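Local coordinates for protein superoxide dismutase [Cu-Zn] (Bacteroidetes bacterium GWA2_30_7, PDB 7B4O) that probably converts superoxide to oxygen and hydrogen peroxide as a copper-zinc superoxide dismutase, seen here with zinc in place of copper, at residues A[50-55]-A[121-126]. Residues are numbered along the deposited sequence; the frame is centred on the assembly and turned at random.
Sequences FHIHEC and RSMIVH. With ZN (zinc ion), chain E.
H51, H53 and H126 meet at one zinc ion, which joins the antiparallel strands 46-53 and 122-126. H51 binds it through ND1 (2.1 Å), whereas H53 and H126 use NE2. H69 completes the site, which is the copper position of this family, here filled by zinc. The three second nitrogens are held too, H51 by D130, H53 by G67 and H126 by G141, which should fix how the rings turn. I124 packs beside the metal-binding rings, its CG1 over one face of the H53 ring, 3.7 Å from the centroid. Paired backbone bonds between H51 and I124 tie the strands here. Also buried, S122 OG donates to C55 O (2.7 Å), from above the carbonyl plane.

The opposite face of the sheet is apolar and tight. M123, bent at chi2 (-61°) and chi3, curls its CE over the centre of the F50 ring, 3.6 Å from the centroid. Its SD touches I52 CG1 at 3.6 Å.

The loose side is at R121 and E54, which are partly exposed. R121 NH1 donates to E54 O (2.8 Å), with the oxygen in the guanidinium plane. E54 OE2 bonds to G68 N rather than to R121. A leucine in place of R121 would probably leave E54 O without this donor and the turn at 54-55 less firmly held.

Within the Greek-key beta-barrel, strand 89-95 flanks 46-53 and strand 143-151 flanks 122-126. L90 lies against F50, I52 and M123, while I13 of strand 8-15, the strand beyond 143-151, touches M123 and V125. At the loop end, C55 and R121 pack on K153 and I151 of the second subunit.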
ATOM      1  N   PHE A  50      15.199   4.211   7.668  1.00 11.57           N
ATOM      2  CA  PHE A  50      14.440   3.215   6.878  1.00 11.90           C
ATOM      3  C   PHE A  50      13.498   2.515   7.853  1.00 11.11           C
ATOM      4  O   PHE A  50      13.970   1.667   8.633  1.00 12.69           O
ATOM      5  CB  PHE A  50      15.439   2.268   6.205  1.00 12.79           C
ATOM      6  CG  PHE A  50      14.853   1.256   5.264  1.00 13.73           C
ATOM      7  CD1 PHE A  50      14.427   1.613   3.993  1.00 15.51           C
ATOM      8  CD2 PHE A  50      14.784  -0.079   5.631  1.00 14.76           C
ATOM      9  CE1 PHE A  50      13.907   0.655   3.125  1.00 16.30           C
ATOM     10  CE2 PHE A  50      14.281  -1.038   4.768  1.00 17.30           C
ATOM     11  CZ  PHE A  50      13.842  -0.666   3.518  1.00 16.92           C
ATOM     12  N   HIS A  51      12.226   2.896   7.869  1.00 10.87           N
ATOM     13  CA  HIS A  51      11.305   2.511   8.964  1.00 11.18           C
ATOM     14  C   HIS A  51       9.955   2.043   8.457  1.00 10.83           C
ATOM     15  O   HIS A  51       9.465   2.547   7.430  1.00 12.20           O
ATOM     16  CB  HIS A  51      11.035   3.693   9.888  1.00 12.10           C
ATOM     17  CG  HIS A  51      12.246   4.318  10.471  1.00 12.60           C
ATOM     18  ND1 HIS A  51      12.303   5.678  10.673  1.00 13.92           N
ATOM     19  CD2 HIS A  51      13.425   3.799  10.876  1.00 13.33           C
ATOM     20  CE1 HIS A  51      13.466   5.978  11.223  1.00 15.17           C
ATOM     21  NE2 HIS A  51      14.184   4.834  11.338  1.00 14.13           N
ATOM     22  N   ILE A  52       9.339   1.155   9.234  1.00 10.68           N
ATOM     23  CA  ILE A  52       7.896   0.863   9.096  1.00 10.61           C
ATOM     24  C   ILE A  52       7.170   1.820  10.024  1.00  9.78           C
ATOM     25  O   ILE A  52       7.476   1.827  11.264  1.00 11.08           O
ATOM     26  CB  ILE A  52       7.553  -0.600   9.413  1.00 10.54           C
ATOM     27  CG1 ILE A  52       8.439  -1.571   8.633  1.00 12.30           C
ATOM     28  CG2 ILE A  52       6.080  -0.847   9.172  1.00 10.45           C
ATOM     29  CD1 ILE A  52       8.161  -3.021   8.922  1.00 13.26           C
ATOM     30  N   HIS A  53       6.272   2.629   9.478  1.00 10.86           N
ATOM     31  CA  HIS A  53       5.435   3.557  10.262  1.00 10.49           C
ATOM     32  C   HIS A  53       4.038   2.957  10.429  1.00 11.23           C
ATOM     33  O   HIS A  53       3.693   1.992   9.726  1.00 11.99           O
ATOM     34  CB  HIS A  53       5.464   4.954   9.646  1.00 10.34           C
ATOM     35  CG  HIS A  53       6.711   5.730   9.934  1.00 10.64           C
ATOM     36  ND1 HIS A  53       6.671   6.986  10.480  1.00 11.49           N
ATOM     37  CD2 HIS A  53       8.018   5.452   9.748  1.00 11.54           C
ATOM     38  CE1 HIS A  53       7.902   7.454  10.625  1.00 11.74           C
ATOM     39  NE2 HIS A  53       8.750   6.559  10.145  1.00 12.15           N
ATOM     40  N   GLU A  54       3.271   3.494  11.371  1.00 11.30           N
ATOM     41  CA  GLU A  54       2.093   2.795  11.936  1.00 11.99           C
ATOM     42  C   GLU A  54       0.884   2.885  10.992  1.00 12.57           C
ATOM     43  O   GLU A  54       0.024   2.015  11.085  1.00 14.16           O
ATOM     44  CB  GLU A  54       1.787   3.356  13.323  1.00 14.37           C
ATOM     45  CG  GLU A  54       1.419   4.826  13.307  1.00 16.97           C
ATOM     46  CD  GLU A  54       1.238   5.432  14.684  1.00 20.53           C
ATOM     47  OE1 GLU A  54       0.797   4.681  15.567  1.00 29.32           O
ATOM     48  OE2 GLU A  54       1.461   6.656  14.858  1.00 22.41           O
ATOM     49  N   CYS A  55       0.768   3.922  10.163  1.00 12.65           N
ATOM     50  CA  CYS A  55      -0.392   4.069   9.251  1.00 12.21           C
ATOM     51  C   CYS A  55       0.038   3.848   7.799  1.00 11.83           C
ATOM     52  O   CYS A  55       1.014   4.485   7.361  1.00 13.26           O
ATOM     53  CB  CYS A  55      -1.054   5.431   9.352  1.00 13.94           C
ATOM     54  SG  CYS A  55      -1.684   5.748  11.012  1.00 21.30           S
ATOM     55  N   ARG A 121       0.797  -1.500   6.814  1.00 11.41           N
ATOM     56  CA  ARG A 121       1.586  -0.414   7.427  1.00 11.48           C
ATOM     57  C   ARG A 121       2.342   0.297   6.300  1.00 10.83           C
ATOM     58  O   ARG A 121       2.237  -0.129   5.136  1.00 11.16           O
ATOM     59  CB  ARG A 121       2.520  -0.964   8.511  1.00 11.62           C
ATOM     60  CG  ARG A 121       1.816  -1.818   9.555  1.00 12.26           C
ATOM     61  CD  ARG A 121       0.805  -1.049  10.364  1.00 13.15           C
ATOM     62  NE  ARG A 121       0.032  -1.933  11.229  1.00 13.81           N
ATOM     63  CZ  ARG A 121      -0.821  -1.529  12.160  1.00 14.61           C
ATOM     64  NH1 ARG A 121      -1.001  -0.243  12.392  1.00 16.51           N
ATOM     65  NH2 ARG A 121      -1.487  -2.430  12.864  1.00 16.22           N
ATOM     66  N   SER A 122       3.082   1.342   6.618  1.00 11.21           N
ATOM     67  CA  SER A 122       3.850   2.108   5.619  1.00 11.12           C
ATOM     68  C   SER A 122       5.347   1.876   5.791  1.00 11.30           C
ATOM     69  O   SER A 122       5.819   1.664   6.899  1.00 11.25           O
ATOM     70  CB  SER A 122       3.535   3.567   5.698  1.00 11.21           C
ATOM     71  OG  SER A 122       3.677   4.043   7.029  1.00 11.51           O
ATOM     72  N   MET A 123       6.073   2.000   4.691  1.00 11.43           N
ATOM     73  CA  MET A 123       7.527   2.241   4.710  1.00 11.26           C
ATOM     74  C   MET A 123       7.728   3.741   4.557  1.00 10.49           C
ATOM     75  O   MET A 123       7.074   4.359   3.685  1.00 12.58           O
ATOM     76  CB  MET A 123       8.250   1.487   3.593  1.00 12.35           C
ATOM     77  CG  MET A 123       8.343  -0.023   3.808  1.00 14.54           C
ATOM     78  SD  MET A 123       9.268  -0.441   5.305  1.00 18.27           S
ATOM     79  CE  MET A 123      10.776   0.489   5.060  1.00 18.22           C
ATOM     80  N   ILE A 124       8.592   4.302   5.385  1.00 10.99           N
ATOM     81  CA  ILE A 124       9.053   5.706   5.276  1.00 10.61           C
ATOM     82  C   ILE A 124      10.567   5.670   5.134  1.00 11.39           C
ATOM     83  O   ILE A 124      11.237   5.008   5.916  1.00 11.51           O
ATOM     84  CB  ILE A 124       8.609   6.551   6.481  1.00 11.15           C
ATOM     85  CG1 ILE A 124       7.095   6.743   6.523  1.00 11.57           C
ATOM     86  CG2 ILE A 124       9.329   7.890   6.477  1.00 11.96           C
ATOM     87  CD1 ILE A 124       6.542   7.619   5.384  1.00 12.45           C
ATOM     88  N   VAL A 125      11.074   6.388   4.131  1.00 11.49           N
ATOM     89  CA  VAL A 125      12.524   6.656   4.002  1.00 10.78           C
ATOM     90  C   VAL A 125      12.736   8.104   4.420  1.00 10.04           C
ATOM     91  O   VAL A 125      11.945   8.968   4.037  1.00 11.05           O
ATOM     92  CB  VAL A 125      13.046   6.347   2.590  1.00 11.14           C
ATOM     93  CG1 VAL A 125      14.543   6.590   2.497  1.00 13.09           C
ATOM     94  CG2 VAL A 125      12.686   4.930   2.177  1.00 13.13           C
ATOM     95  N   HIS A 126      13.762   8.338   5.219  1.00 10.87           N
ATOM     96  CA  HIS A 126      14.053   9.664   5.806  1.00 11.72           C
ATOM     97  C   HIS A 126      15.192  10.367   5.071  1.00 12.32           C
ATOM     98  O   HIS A 126      16.006   9.727   4.403  1.00 11.48           O
ATOM     99  CB  HIS A 126      14.350   9.521   7.296  1.00 11.18           C
ATOM    100  CG  HIS A 126      13.150   9.203   8.124  1.00 11.70           C
ATOM    101  ND1 HIS A 126      12.312  10.184   8.593  1.00 12.32           N
ATOM    102  CD2 HIS A 126      12.656   8.020   8.588  1.00 12.71           C
ATOM    103  CE1 HIS A 126      11.338   9.620   9.302  1.00 14.82           C
ATOM    104  NE2 HIS A 126      11.529   8.293   9.327  1.00 13.78           N
TER
HETATM  105 ZN    ZN E 201      10.686   7.014  10.529  1.00 17.14          ZN